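Local atomic coordinates of putative tetR-family transcriptional regulatory protein (Streptomyces coelicolor, PDB entry 2DG8), a protein that probably binds DNA through an N-terminal helix-turn-helix and regulates transcription as a TetR-family protein. Residues A28-R33 / T51-L56; V71-L76 / L135-D140; D91-L96 / A168-A173. One frame throughout, in Å; residues are numbered along the deposited sequence.

Contact 1. Residues A28-R33 / T51-L56; sequences ARVSHR and TGIEQL
Ile53, in the first turn of helix 53-77, meets Val30 and His32, which lie just before and at the start of helix 32-39. From Ile53 CB an unstaggered chi1 of -135° leads to CG1, the first atom to touch: it lies 3.9 Å from Val30 CG1, the two side chains passing each other in opposite directions. The tip, Ile53 CD1, touches both partners, lying 4.0 Å from Val30 CG1 and 3.9 Å from His32 NE2.

Against the histidine the geometry is that of a CH-pi contact. Ile53 CD1 is 4.2 Å from the centroid of the His32 ring and 25° off its normal, so the methyl sits over a face. It is shifted toward the rim, where NE2 and CD2 are its nearest ring atoms. His32 NE2 is buried here without a polar partner in the model, so its environment on this side is a methyl group.

Each segment carries a helix start. Ser31 is an N-cap whose OG accepts from Arg34 N, and Gly52 holds the N-cap position of helix 53-77. Beside the latter, Thr51 N donates to Gln55 OE1 at 3.0 Å, from above the amide plane.

Helices 32-39 and 44-49 are consistent with the helix-turn-helix of TetR regulators, so the contact packs the residues at the start of that probable motif against the helix that follows it. Val30 also packs on Leu21 and Ile22 of helix 10-25 and on Ile35. Leu56, one turn beyond Ile53, touches Thr18 of helix 10-25 and Ile35 of helix 32-39.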
ATOM      1  N   ALA A  28       8.749  -0.547  14.455  1.00 34.93           N
ATOM      2  CA  ALA A  28       9.279  -1.330  15.573  1.00 37.52           C
ATOM      3  C   ALA A  28      10.278  -0.567  16.454  1.00 37.74           C
ATOM      4  O   ALA A  28      10.481  -0.921  17.611  1.00 38.06           O
ATOM      5  CB  ALA A  28       9.916  -2.621  15.058  1.00 34.68           C
ATOM      6  N   ARG A  29      10.889   0.480  15.907  1.00 36.93           N
ATOM      7  CA  ARG A  29      11.858   1.272  16.652  1.00 36.82           C
ATOM      8  C   ARG A  29      11.214   2.363  17.500  1.00 37.83           C
ATOM      9  O   ARG A  29      11.915   3.160  18.129  1.00 39.22           O
ATOM     10  CB  ARG A  29      12.864   1.903  15.688  1.00 37.68           C
ATOM     11  CG  ARG A  29      13.849   0.912  15.098  1.00 39.65           C
ATOM     12  CD  ARG A  29      14.968   0.601  16.085  1.00 43.56           C
ATOM     13  NE  ARG A  29      15.869   1.741  16.246  1.00 46.43           N
ATOM     14  CZ  ARG A  29      16.970   1.729  16.994  1.00 48.98           C
ATOM     15  NH1 ARG A  29      17.729   2.816  17.080  1.00 45.71           N
ATOM     16  NH2 ARG A  29      17.311   0.630  17.657  1.00 49.25           N
ATOM     17  N   VAL A  30       9.886   2.412  17.511  1.00 36.40           N
ATOM     18  CA  VAL A  30       9.196   3.422  18.303  1.00 38.22           C
ATOM     19  C   VAL A  30       9.379   3.179  19.797  1.00 39.04           C
ATOM     20  O   VAL A  30       9.076   2.102  20.299  1.00 39.12           O
ATOM     21  CB  VAL A  30       7.671   3.451  18.010  1.00 39.70           C
ATOM     22  CG1 VAL A  30       6.955   4.311  19.058  1.00 40.50           C
ATOM     23  CG2 VAL A  30       7.409   4.011  16.611  1.00 36.17           C
ATOM     24  N   SER A  31       9.894   4.179  20.502  1.00 40.64           N
ATOM     25  CA  SER A  31      10.064   4.063  21.945  1.00 40.75           C
ATOM     26  C   SER A  31      10.073   5.449  22.546  1.00 40.68           C
ATOM     27  O   SER A  31      10.460   6.422  21.895  1.00 41.49           O
ATOM     28  CB  SER A  31      11.362   3.329  22.311  1.00 40.81           C
ATOM     29  OG  SER A  31      12.493   4.179  22.233  1.00 40.61           O
ATOM     30  N   HIS A  32       9.626   5.526  23.792  1.00 41.39           N
ATOM     31  CA  HIS A  32       9.567   6.774  24.531  1.00 42.08           C
ATOM     32  C   HIS A  32      10.900   7.501  24.594  1.00 40.96           C
ATOM     33  O   HIS A  32      10.961   8.713  24.394  1.00 42.01           O
ATOM     34  CB  HIS A  32       9.056   6.495  25.944  1.00 43.52           C
ATOM     35  CG  HIS A  32       7.574   6.335  26.019  1.00 44.99           C
ATOM     36  ND1 HIS A  32       6.962   5.443  26.871  1.00 50.21           N
ATOM     37  CD2 HIS A  32       6.579   6.959  25.346  1.00 46.81           C
ATOM     38  CE1 HIS A  32       5.651   5.521  26.717  1.00 50.39           C
ATOM     39  NE2 HIS A  32       5.393   6.434  25.800  1.00 48.34           N
ATOM     40  N   ARG A  33      11.972   6.767  24.871  1.00 42.09           N
ATOM     41  CA  ARG A  33      13.293   7.381  24.962  1.00 41.77           C
ATOM     42  C   ARG A  33      13.784   7.972  23.642  1.00 41.53           C
ATOM     43  O   ARG A  33      14.247   9.115  23.602  1.00 40.93           O
ATOM     44  CB  ARG A  33      14.312   6.367  25.483  1.00 45.65           C
ATOM     45  CG  ARG A  33      14.539   6.431  26.994  1.00 50.58           C
ATOM     46  CD  ARG A  33      14.367   5.071  27.655  1.00 56.45           C
ATOM     47  NE  ARG A  33      15.104   4.020  26.954  1.00 61.60           N
ATOM     48  CZ  ARG A  33      15.191   2.760  27.373  1.00 63.40           C
ATOM     49  NH1 ARG A  33      14.590   2.390  28.497  1.00 64.54           N
ATOM     50  NH2 ARG A  33      15.874   1.867  26.666  1.00 64.80           N
ATOM     51  N   THR A  51      -1.192   8.752  27.255  1.00 33.03           N
ATOM     52  CA  THR A  51      -1.556   7.634  28.121  1.00 34.14           C
ATOM     53  C   THR A  51      -0.764   6.376  27.808  1.00 34.59           C
ATOM     54  O   THR A  51      -0.621   5.499  28.656  1.00 37.15           O
ATOM     55  CB  THR A  51      -3.063   7.309  28.005  1.00 35.27           C
ATOM     56  OG1 THR A  51      -3.367   6.863  26.675  1.00 32.72           O
ATOM     57  CG2 THR A  51      -3.893   8.544  28.320  1.00 30.54           C
ATOM     58  N   GLY A  52      -0.249   6.288  26.590  1.00 36.40           N
ATOM     59  CA  GLY A  52       0.510   5.116  26.190  1.00 36.33           C
ATOM     60  C   GLY A  52       0.904   5.216  24.731  1.00 38.08           C
ATOM     61  O   GLY A  52       0.550   6.189  24.059  1.00 35.92           O
ATOM     62  N   ILE A  53       1.607   4.205  24.232  1.00 38.85           N
ATOM     63  CA  ILE A  53       2.073   4.199  22.850  1.00 42.03           C
ATOM     64  C   ILE A  53       0.950   4.185  21.818  1.00 42.10           C
ATOM     65  O   ILE A  53       1.100   4.739  20.726  1.00 40.78           O
ATOM     66  CB  ILE A  53       3.019   2.996  22.582  1.00 44.82           C
ATOM     67  CG1 ILE A  53       4.242   3.464  21.795  1.00 48.41           C
ATOM     68  CG2 ILE A  53       2.303   1.914  21.780  1.00 48.33           C
ATOM     69  CD1 ILE A  53       5.240   4.259  22.626  1.00 46.83           C
ATOM     70  N   GLU A  54      -0.170   3.556  22.162  1.00 42.49           N
ATOM     71  CA  GLU A  54      -1.291   3.482  21.237  1.00 41.92           C
ATOM     72  C   GLU A  54      -1.874   4.860  20.960  1.00 39.54           C
ATOM     73  O   GLU A  54      -2.070   5.225  19.807  1.00 38.76           O
ATOM     74  CB  GLU A  54      -2.397   2.566  21.767  1.00 45.27           C
ATOM     75  CG  GLU A  54      -3.478   2.319  20.717  1.00 49.75           C
ATOM     76  CD  GLU A  54      -4.639   1.486  21.222  1.00 54.40           C
ATOM     77  OE1 GLU A  54      -5.209   0.715  20.413  1.00 56.36           O
ATOM     78  OE2 GLU A  54      -4.992   1.607  22.417  1.00 56.80           O
ATOM     79  N   GLN A  55      -2.163   5.625  22.010  1.00 36.30           N
ATOM     80  CA  GLN A  55      -2.705   6.960  21.799  1.00 34.53           C
ATOM     81  C   GLN A  55      -1.689   7.799  21.019  1.00 34.47           C
ATOM     82  O   GLN A  55      -2.051   8.560  20.124  1.00 34.68           O
ATOM     83  CB  GLN A  55      -3.000   7.648  23.128  1.00 35.34           C
ATOM     84  CG  GLN A  55      -3.462   9.082  22.944  1.00 35.58           C
ATOM     85  CD  GLN A  55      -3.626   9.807  24.256  1.00 38.99           C
ATOM     86  OE1 GLN A  55      -2.649  10.082  24.958  1.00 39.78           O
ATOM     87  NE2 GLN A  55      -4.868  10.112  24.607  1.00 37.91           N
ATOM     88  N   LEU A  56      -0.419   7.658  21.383  1.00 33.26           N
ATOM     89  CA  LEU A  56       0.670   8.382  20.727  1.00 34.69           C
ATOM     90  C   LEU A  56       0.648   8.039  19.232  1.00 34.18           C
ATOM     91  O   LEU A  56       0.622   8.929  18.380  1.00 34.04           O
ATOM     92  CB  LEU A  56       2.008   7.965  21.370  1.00 32.51           C
ATOM     93  CG  LEU A  56       3.343   8.694  21.152  1.00 37.89           C
ATOM     94  CD1 LEU A  56       4.135   7.978  20.099  1.00 39.72           C
ATOM     95  CD2 LEU A  56       3.123  10.175  20.796  1.00 34.37           C
TER

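Contact 2. Residues V71-L76 / L135-D140; sequences VFDEHL and LEKHFD
The apolar part of this contact is Leu76 against Leu135. Leu135 CD1 approaches the branched end of its partner, 4.0 Å from Leu76 CD1 and 4.1 Å from Leu76 CG. Both residues are buried, their CA atoms 7.1 Å apart. Leu135 departs from staggered torsions (chi1 -112°, chi2 25°), a bent shape that carries CD1 to Leu76.

Polar but not hydrogen-bonded across the segments is the meeting of His138 with the backbone of Leu76. The imidazole presents its edge to the carbonyl: His138 CE1 is 3.0 Å from Leu76 O, with the oxygen near the ring plane. His138 NE2 stands 3.5 Å from the same oxygen at an angle too poor for a hydrogen bond; NE2 is instead bonded to Ala79 O. His138 ND1 is buried with no partner in the model. In the all-helical TetR architecture this long helix runs from the DNA-binding region into the C-terminal domain, and here its far end meets the turn between helices 121-135 and 141-159.

The electrostatic component is looser. Lys137, extended beyond CG, places NZ 4.2 Å from Asp73 OD2, too long for a salt bridge, although the opposite charges would probably attract.

Bonds within each segment hold the imidazole of His75 against its own helix and close the turn after Leu135. His75 ND1 donates to Val71 O at 3.1 Å, the oxygen lying in the imidazole plane, and the backbone N of His75 reaches that oxygen from the opposite face of the carbonyl. Leu135 O accepts from the backbone N of both His138 and Phe139.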
ATOM      1  N   VAL A  71      -3.540  17.700   1.258  1.00 36.43           N
ATOM      2  CA  VAL A  71      -2.925  17.699  -0.064  1.00 35.36           C
ATOM      3  C   VAL A  71      -4.032  17.518  -1.094  1.00 34.79           C
ATOM      4  O   VAL A  71      -3.966  18.074  -2.191  1.00 34.85           O
ATOM      5  CB  VAL A  71      -1.884  16.573  -0.217  1.00 32.15           C
ATOM      6  CG1 VAL A  71      -1.350  16.556  -1.639  1.00 33.71           C
ATOM      7  CG2 VAL A  71      -0.731  16.801   0.753  1.00 33.82           C
ATOM      8  N   PHE A  72      -5.045  16.735  -0.731  1.00 34.84           N
ATOM      9  CA  PHE A  72      -6.185  16.510  -1.605  1.00 37.54           C
ATOM     10  C   PHE A  72      -6.919  17.843  -1.743  1.00 40.00           C
ATOM     11  O   PHE A  72      -7.303  18.246  -2.841  1.00 38.35           O
ATOM     12  CB  PHE A  72      -7.124  15.457  -1.004  1.00 36.93           C
ATOM     13  CG  PHE A  72      -6.768  14.036  -1.376  1.00 36.41           C
ATOM     14  CD1 PHE A  72      -7.672  13.244  -2.077  1.00 36.22           C
ATOM     15  CD2 PHE A  72      -5.527  13.503  -1.052  1.00 36.94           C
ATOM     16  CE1 PHE A  72      -7.348  11.934  -2.450  1.00 36.69           C
ATOM     17  CE2 PHE A  72      -5.188  12.191  -1.418  1.00 38.32           C
ATOM     18  CZ  PHE A  72      -6.099  11.410  -2.120  1.00 38.45           C
ATOM     19  N   ASP A  73      -7.090  18.524  -0.615  1.00 40.08           N
ATOM     20  CA  ASP A  73      -7.767  19.808  -0.587  1.00 42.69           C
ATOM     21  C   ASP A  73      -7.020  20.829  -1.433  1.00 44.88           C
ATOM     22  O   ASP A  73      -7.628  21.591  -2.186  1.00 45.10           O
ATOM     23  CB  ASP A  73      -7.861  20.330   0.841  1.00 42.56           C
ATOM     24  CG  ASP A  73      -8.661  21.612   0.931  1.00 44.22           C
ATOM     25  OD1 ASP A  73      -8.579  22.294   1.973  1.00 41.00           O
ATOM     26  OD2 ASP A  73      -9.377  21.928  -0.046  1.00 45.55           O
ATOM     27  N   GLU A  74      -5.697  20.844  -1.303  1.00 44.98           N
ATOM     28  CA  GLU A  74      -4.876  21.773  -2.064  1.00 46.56           C
ATOM     29  C   GLU A  74      -5.111  21.640  -3.573  1.00 46.89           C
ATOM     30  O   GLU A  74      -5.298  22.640  -4.271  1.00 49.51           O
ATOM     31  CB  GLU A  74      -3.392  21.539  -1.769  1.00 47.73           C
ATOM     32  CG  GLU A  74      -2.471  22.592  -2.389  1.00 52.88           C
ATOM     33  CD  GLU A  74      -0.996  22.219  -2.311  1.00 54.68           C
ATOM     34  OE1 GLU A  74      -0.510  21.890  -1.206  1.00 53.88           O
ATOM     35  OE2 GLU A  74      -0.320  22.262  -3.362  1.00 58.05           O
ATOM     36  N   HIS A  75      -5.094  20.407  -4.073  1.00 44.49           N
ATOM     37  CA  HIS A  75      -5.288  20.161  -5.497  1.00 41.99           C
ATOM     38  C   HIS A  75      -6.727  20.288  -5.957  1.00 42.29           C
ATOM     39  O   HIS A  75      -7.009  20.970  -6.944  1.00 41.30           O
ATOM     40  CB  HIS A  75      -4.777  18.765  -5.883  1.00 37.72           C
ATOM     41  CG  HIS A  75      -3.289  18.669  -5.959  1.00 36.55           C
ATOM     42  ND1 HIS A  75      -2.495  18.500  -4.846  1.00 36.60           N
ATOM     43  CD2 HIS A  75      -2.443  18.769  -7.013  1.00 35.40           C
ATOM     44  CE1 HIS A  75      -1.226  18.498  -5.208  1.00 35.72           C
ATOM     45  NE2 HIS A  75      -1.166  18.661  -6.518  1.00 37.71           N
ATOM     46  N   LEU A  76      -7.628  19.619  -5.245  1.00 42.68           N
ATOM     47  CA  LEU A  76      -9.043  19.613  -5.592  1.00 44.92           C
ATOM     48  C   LEU A  76      -9.767  20.923  -5.295  1.00 46.23           C
ATOM     49  O   LEU A  76     -10.649  21.338  -6.050  1.00 44.89           O
ATOM     50  CB  LEU A  76      -9.752  18.461  -4.872  1.00 44.99           C
ATOM     51  CG  LEU A  76      -9.448  17.022  -5.309  1.00 46.72           C
ATOM     52  CD1 LEU A  76      -9.968  16.781  -6.724  1.00 48.11           C
ATOM     53  CD2 LEU A  76      -7.965  16.767  -5.248  1.00 47.63           C
ATOM     54  N   LEU A 135     -13.317  14.833  -2.854  1.00 37.69           N
ATOM     55  CA  LEU A 135     -13.552  14.289  -4.181  1.00 38.09           C
ATOM     56  C   LEU A 135     -15.011  14.528  -4.562  1.00 38.71           C
ATOM     57  O   LEU A 135     -15.324  14.808  -5.720  1.00 36.44           O
ATOM     58  CB  LEU A 135     -13.241  12.795  -4.190  1.00 33.12           C
ATOM     59  CG  LEU A 135     -12.064  12.193  -4.963  1.00 35.06           C
ATOM     60  CD1 LEU A 135     -10.915  13.167  -5.219  1.00 28.71           C
ATOM     61  CD2 LEU A 135     -11.614  10.997  -4.173  1.00 30.05           C
ATOM     62  N   GLU A 136     -15.897  14.425  -3.578  1.00 40.53           N
ATOM     63  CA  GLU A 136     -17.318  14.623  -3.821  1.00 42.94           C
ATOM     64  C   GLU A 136     -17.693  16.074  -4.090  1.00 42.88           C
ATOM     65  O   GLU A 136     -18.860  16.378  -4.328  1.00 45.09           O
ATOM     66  CB  GLU A 136     -18.142  14.086  -2.656  1.00 42.52           C
ATOM     67  CG  GLU A 136     -18.047  12.585  -2.496  1.00 44.15           C
ATOM     68  CD  GLU A 136     -18.949  12.074  -1.403  1.00 45.51           C
ATOM     69  OE1 GLU A 136     -18.792  10.904  -0.998  1.00 44.61           O
ATOM     70  OE2 GLU A 136     -19.823  12.845  -0.955  1.00 48.60           O
ATOM     71  N   LYS A 137     -16.717  16.970  -4.043  1.00 42.56           N
ATOM     72  CA  LYS A 137     -16.996  18.365  -4.334  1.00 44.63           C
ATOM     73  C   LYS A 137     -17.067  18.516  -5.854  1.00 45.21           C
ATOM     74  O   LYS A 137     -17.455  19.566  -6.367  1.00 46.50           O
ATOM     75  CB  LYS A 137     -15.900  19.273  -3.776  1.00 45.85           C
ATOM     76  CG  LYS A 137     -15.877  19.367  -2.261  1.00 47.96           C
ATOM     77  CD  LYS A 137     -14.772  20.308  -1.794  1.00 50.65           C
ATOM     78  CE  LYS A 137     -14.609  20.272  -0.278  1.00 53.26           C
ATOM     79  NZ  LYS A 137     -13.495  21.166   0.161  1.00 55.42           N
ATOM     80  N   HIS A 138     -16.700  17.456  -6.572  1.00 43.73           N
ATOM     81  CA  HIS A 138     -16.720  17.495  -8.028  1.00 43.69           C
ATOM     82  C   HIS A 138     -17.392  16.293  -8.677  1.00 42.42           C
ATOM     83  O   HIS A 138     -17.882  16.393  -9.797  1.00 43.23           O
ATOM     84  CB  HIS A 138     -15.298  17.613  -8.583  1.00 44.83           C
ATOM     85  CG  HIS A 138     -14.554  18.822  -8.109  1.00 45.56           C
ATOM     86  ND1 HIS A 138     -13.828  18.838  -6.937  1.00 45.80           N
ATOM     87  CD2 HIS A 138     -14.409  20.050  -8.660  1.00 45.18           C
ATOM     88  CE1 HIS A 138     -13.263  20.023  -6.789  1.00 46.44           C
ATOM     89  NE2 HIS A 138     -13.600  20.777  -7.821  1.00 45.16           N
ATOM     90  N   PHE A 139     -17.403  15.159  -7.986  1.00 41.92           N
ATOM     91  CA  PHE A 139     -18.004  13.946  -8.529  1.00 41.48           C
ATOM     92  C   PHE A 139     -19.026  13.377  -7.563  1.00 43.19           C
ATOM     93  O   PHE A 139     -18.970  13.651  -6.363  1.00 44.50           O
ATOM     94  CB  PHE A 139     -16.921  12.891  -8.787  1.00 39.33           C
ATOM     95  CG  PHE A 139     -15.788  13.380  -9.652  1.00 37.04           C
ATOM     96  CD1 PHE A 139     -15.913  13.411 -11.036  1.00 35.14           C
ATOM     97  CD2 PHE A 139     -14.608  13.843  -9.076  1.00 34.66           C
ATOM     98  CE1 PHE A 139     -14.881  13.902 -11.836  1.00 33.01           C
ATOM     99  CE2 PHE A 139     -13.571  14.335  -9.863  1.00 31.86           C
ATOM    100  CZ  PHE A 139     -13.709  14.366 -11.245  1.00 33.83           C
ATOM    101  N   ASP A 140     -19.955  12.579  -8.088  1.00 44.35           N
ATOM    102  CA  ASP A 140     -20.981  11.954  -7.261  1.00 45.56           C
ATOM    103  C   ASP A 140     -20.308  10.970  -6.296  1.00 45.30           C
ATOM    104  O   ASP A 140     -19.177  10.541  -6.533  1.00 47.58           O
ATOM    105  CB  ASP A 140     -22.014  11.237  -8.143  1.00 46.15           C
ATOM    106  CG  ASP A 140     -21.435  10.048  -8.889  1.00 47.54           C
ATOM    107  OD1 ASP A 140     -21.229   8.985  -8.262  1.00 50.64           O
ATOM    108  OD2 ASP A 140     -21.190  10.173 -10.107  1.00 49.30           O
TER

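Contact 3. Residues D91-L96 / A168-A173; sequences DLVHEL and ALTLEA
The flat group here is the His94 imidazole, and Thr170 meets it at the edge, not over a face: Thr170 CB lies in the ring plane, 3.6 Å from His94 NE2. Near that plane too is the hydroxyl, with His94 NE2 and Thr170 OG1 hydrogen-bonded at 2.9 Å. The angle of 151° is moderately bent, and either atom could be the donor. Thr170 OG1 is also hydrogen-bonded to His165 NE2, its strongest polar partner, so two imidazoles share the hydroxyl.

OG1 stands beside the backbone N (chi1 -64°) and goes to the histidines, whereas CG2 points on into apolar surroundings and meets Val93 tip to tip, 4.0 Å from Val93 CG1. Within the two segments Thr170 is the one residue of helix 167-177 that Val93 and His94 touch; Leu171 adds packing on Glu87 and Ala90 of helix 82-98.

Leu154 of helix 141-159 packs on both Val93 and Thr170, adding to the apolar side, and Arg158 of that helix touches His94. Asp91 also forms a salt bridge with Arg167. Helix 167-177 thus packs on helix 82-98 and, through Leu169 and Ala173, also touches Gln146 of the second subunit.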
ATOM      1  N   ASP A  91      -2.468  15.494 -11.123  1.00 32.15           N
ATOM      2  CA  ASP A  91      -1.395  16.195 -10.430  1.00 35.58           C
ATOM      3  C   ASP A  91      -1.201  15.585  -9.054  1.00 34.13           C
ATOM      4  O   ASP A  91      -0.074  15.394  -8.591  1.00 34.98           O
ATOM      5  CB  ASP A  91      -1.748  17.683 -10.273  1.00 37.13           C
ATOM      6  CG  ASP A  91      -1.766  18.418 -11.591  1.00 37.55           C
ATOM      7  OD1 ASP A  91      -2.307  19.541 -11.638  1.00 39.18           O
ATOM      8  OD2 ASP A  91      -1.231  17.877 -12.578  1.00 38.68           O
ATOM      9  N   LEU A  92      -2.317  15.291  -8.401  1.00 33.66           N
ATOM     10  CA  LEU A  92      -2.298  14.716  -7.063  1.00 34.23           C
ATOM     11  C   LEU A  92      -1.571  13.371  -7.094  1.00 33.27           C
ATOM     12  O   LEU A  92      -0.704  13.109  -6.270  1.00 34.19           O
ATOM     13  CB  LEU A  92      -3.727  14.501  -6.577  1.00 34.82           C
ATOM     14  CG  LEU A  92      -4.134  14.720  -5.121  1.00 39.36           C
ATOM     15  CD1 LEU A  92      -5.467  14.017  -4.902  1.00 38.57           C
ATOM     16  CD2 LEU A  92      -3.094  14.184  -4.161  1.00 38.99           C
ATOM     17  N   VAL A  93      -1.947  12.522  -8.044  1.00 31.34           N
ATOM     18  CA  VAL A  93      -1.347  11.203  -8.172  1.00 31.95           C
ATOM     19  C   VAL A  93       0.160  11.262  -8.364  1.00 33.02           C
ATOM     20  O   VAL A  93       0.895  10.526  -7.709  1.00 30.45           O
ATOM     21  CB  VAL A  93      -1.958  10.417  -9.351  1.00 30.25           C
ATOM     22  CG1 VAL A  93      -1.062   9.232  -9.708  1.00 25.92           C
ATOM     23  CG2 VAL A  93      -3.351   9.923  -8.974  1.00 29.24           C
ATOM     24  N   HIS A  94       0.624  12.124  -9.267  1.00 32.50           N
ATOM     25  CA  HIS A  94       2.060  12.210  -9.498  1.00 32.82           C
ATOM     26  C   HIS A  94       2.817  12.813  -8.316  1.00 33.16           C
ATOM     27  O   HIS A  94       3.902  12.352  -7.956  1.00 31.24           O
ATOM     28  CB  HIS A  94       2.338  12.963 -10.803  1.00 32.29           C
ATOM     29  CG  HIS A  94       2.038  12.146 -12.026  1.00 34.46           C
ATOM     30  ND1 HIS A  94       2.960  11.945 -13.029  1.00 35.21           N
ATOM     31  CD2 HIS A  94       0.949  11.418 -12.367  1.00 32.63           C
ATOM     32  CE1 HIS A  94       2.458  11.122 -13.930  1.00 32.50           C
ATOM     33  NE2 HIS A  94       1.238  10.785 -13.553  1.00 32.67           N
ATOM     34  N   GLU A  95       2.236  13.818  -7.683  1.00 33.64           N
ATOM     35  CA  GLU A  95       2.900  14.416  -6.534  1.00 36.26           C
ATOM     36  C   GLU A  95       3.026  13.397  -5.387  1.00 34.03           C
ATOM     37  O   GLU A  95       4.086  13.250  -4.793  1.00 31.97           O
ATOM     38  CB  GLU A  95       2.130  15.647  -6.054  1.00 36.99           C
ATOM     39  CG  GLU A  95       2.784  16.332  -4.865  1.00 44.34           C
ATOM     40  CD  GLU A  95       2.061  17.596  -4.431  1.00 45.53           C
ATOM     41  OE1 GLU A  95       1.635  18.374  -5.317  1.00 49.55           O
ATOM     42  OE2 GLU A  95       1.938  17.816  -3.208  1.00 43.70           O
ATOM     43  N   LEU A  96       1.946  12.683  -5.091  1.00 33.68           N
ATOM     44  CA  LEU A  96       1.963  11.705  -4.006  1.00 34.15           C
ATOM     45  C   LEU A  96       2.881  10.521  -4.280  1.00 33.07           C
ATOM     46  O   LEU A  96       3.399   9.916  -3.349  1.00 33.83           O
ATOM     47  CB  LEU A  96       0.561  11.159  -3.740  1.00 36.14           C
ATOM     48  CG  LEU A  96      -0.583  12.057  -3.263  1.00 39.04           C
ATOM     49  CD1 LEU A  96      -1.884  11.255  -3.356  1.00 36.77           C
ATOM     50  CD2 LEU A  96      -0.339  12.536  -1.835  1.00 37.34           C
ATOM     51  N   ALA A 168      -0.224  11.001 -19.186  1.00 30.33           N
ATOM     52  CA  ALA A 168      -1.283  10.704 -20.153  1.00 31.78           C
ATOM     53  C   ALA A 168      -2.046   9.450 -19.723  1.00 31.86           C
ATOM     54  O   ALA A 168      -3.275   9.409 -19.759  1.00 34.54           O
ATOM     55  CB  ALA A 168      -0.693  10.509 -21.553  1.00 33.66           C
ATOM     56  N   LEU A 169      -1.309   8.426 -19.313  1.00 32.44           N
ATOM     57  CA  LEU A 169      -1.913   7.183 -18.853  1.00 31.93           C
ATOM     58  C   LEU A 169      -2.704   7.448 -17.571  1.00 30.65           C
ATOM     59  O   LEU A 169      -3.784   6.907 -17.381  1.00 30.84           O
ATOM     60  CB  LEU A 169      -0.815   6.139 -18.602  1.00 33.93           C
ATOM     61  CG  LEU A 169      -1.186   4.688 -18.274  1.00 35.68           C
ATOM     62  CD1 LEU A 169      -1.696   4.592 -16.847  1.00 41.26           C
ATOM     63  CD2 LEU A 169      -2.211   4.186 -19.268  1.00 36.00           C
ATOM     64  N   THR A 170      -2.163   8.282 -16.689  1.00 29.49           N
ATOM     65  CA  THR A 170      -2.849   8.609 -15.444  1.00 29.54           C
ATOM     66  C   THR A 170      -4.145   9.369 -15.757  1.00 29.51           C
ATOM     67  O   THR A 170      -5.209   9.060 -15.226  1.00 29.34           O
ATOM     68  CB  THR A 170      -1.967   9.491 -14.508  1.00 30.08           C
ATOM     69  OG1 THR A 170      -0.800   8.758 -14.095  1.00 29.10           O
ATOM     70  CG2 THR A 170      -2.765   9.895 -13.252  1.00 29.92           C
ATOM     71  N   LEU A 171      -4.053  10.351 -16.640  1.00 30.72           N
ATOM     72  CA  LEU A 171      -5.212  11.151 -16.992  1.00 31.14           C
ATOM     73  C   LEU A 171      -6.307  10.326 -17.659  1.00 29.54           C
ATOM     74  O   LEU A 171      -7.488  10.548 -17.411  1.00 30.10           O
ATOM     75  CB  LEU A 171      -4.782  12.301 -17.901  1.00 32.67           C
ATOM     76  CG  LEU A 171      -5.775  13.453 -17.998  1.00 37.87           C
ATOM     77  CD1 LEU A 171      -6.023  14.061 -16.608  1.00 35.39           C
ATOM     78  CD2 LEU A 171      -5.216  14.496 -18.958  1.00 40.13           C
ATOM     79  N   GLU A 172      -5.922   9.362 -18.490  1.00 30.30           N
ATOM     80  CA  GLU A 172      -6.907   8.517 -19.164  1.00 30.02           C
ATOM     81  C   GLU A 172      -7.682   7.641 -18.179  1.00 28.04           C
ATOM     82  O   GLU A 172      -8.897   7.515 -18.281  1.00 28.49           O
ATOM     83  CB  GLU A 172      -6.239   7.615 -20.213  1.00 31.68           C
ATOM     84  CG  GLU A 172      -7.246   6.939 -21.138  1.00 35.25           C
ATOM     85  CD  GLU A 172      -6.600   6.011 -22.147  1.00 38.45           C
ATOM     86  OE1 GLU A 172      -6.131   4.921 -21.752  1.00 39.01           O
ATOM     87  OE2 GLU A 172      -6.554   6.373 -23.343  1.00 42.45           O
ATOM     88  N   ALA A 173      -6.980   7.023 -17.236  1.00 28.90           N
ATOM     89  CA  ALA A 173      -7.644   6.159 -16.252  1.00 29.48           C
ATOM     90  C   ALA A 173      -8.636   7.004 -15.467  1.00 29.45           C
ATOM     91  O   ALA A 173      -9.769   6.594 -15.203  1.00 30.33           O
ATOM     92  CB  ALA A 173      -6.618   5.536 -15.304  1.00 26.60           C
TER

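In the fold
Contact 1 is a surface contact in the DNA-binding region, whereas contact 3 is buried in the C-terminal domain and contact 2 is partly buried. Helix 53-77 serves contacts 1 and 2, whose centres are 33 Å apart on opposite sides of the chain's centre. Contacts 2 and 3 have centres 14 Å apart and touch directly: Phe72 and Leu76 pack on Leu92, and His75 lies against Asp91 and Glu95. A histidine takes part in each, differently: a methyl over its face in contact 1, its edge toward a carbonyl in contact 2, a hydroxyl hydrogen bond in contact 3. Of the three, contact 3 alone has a hydrogen bond between its segments.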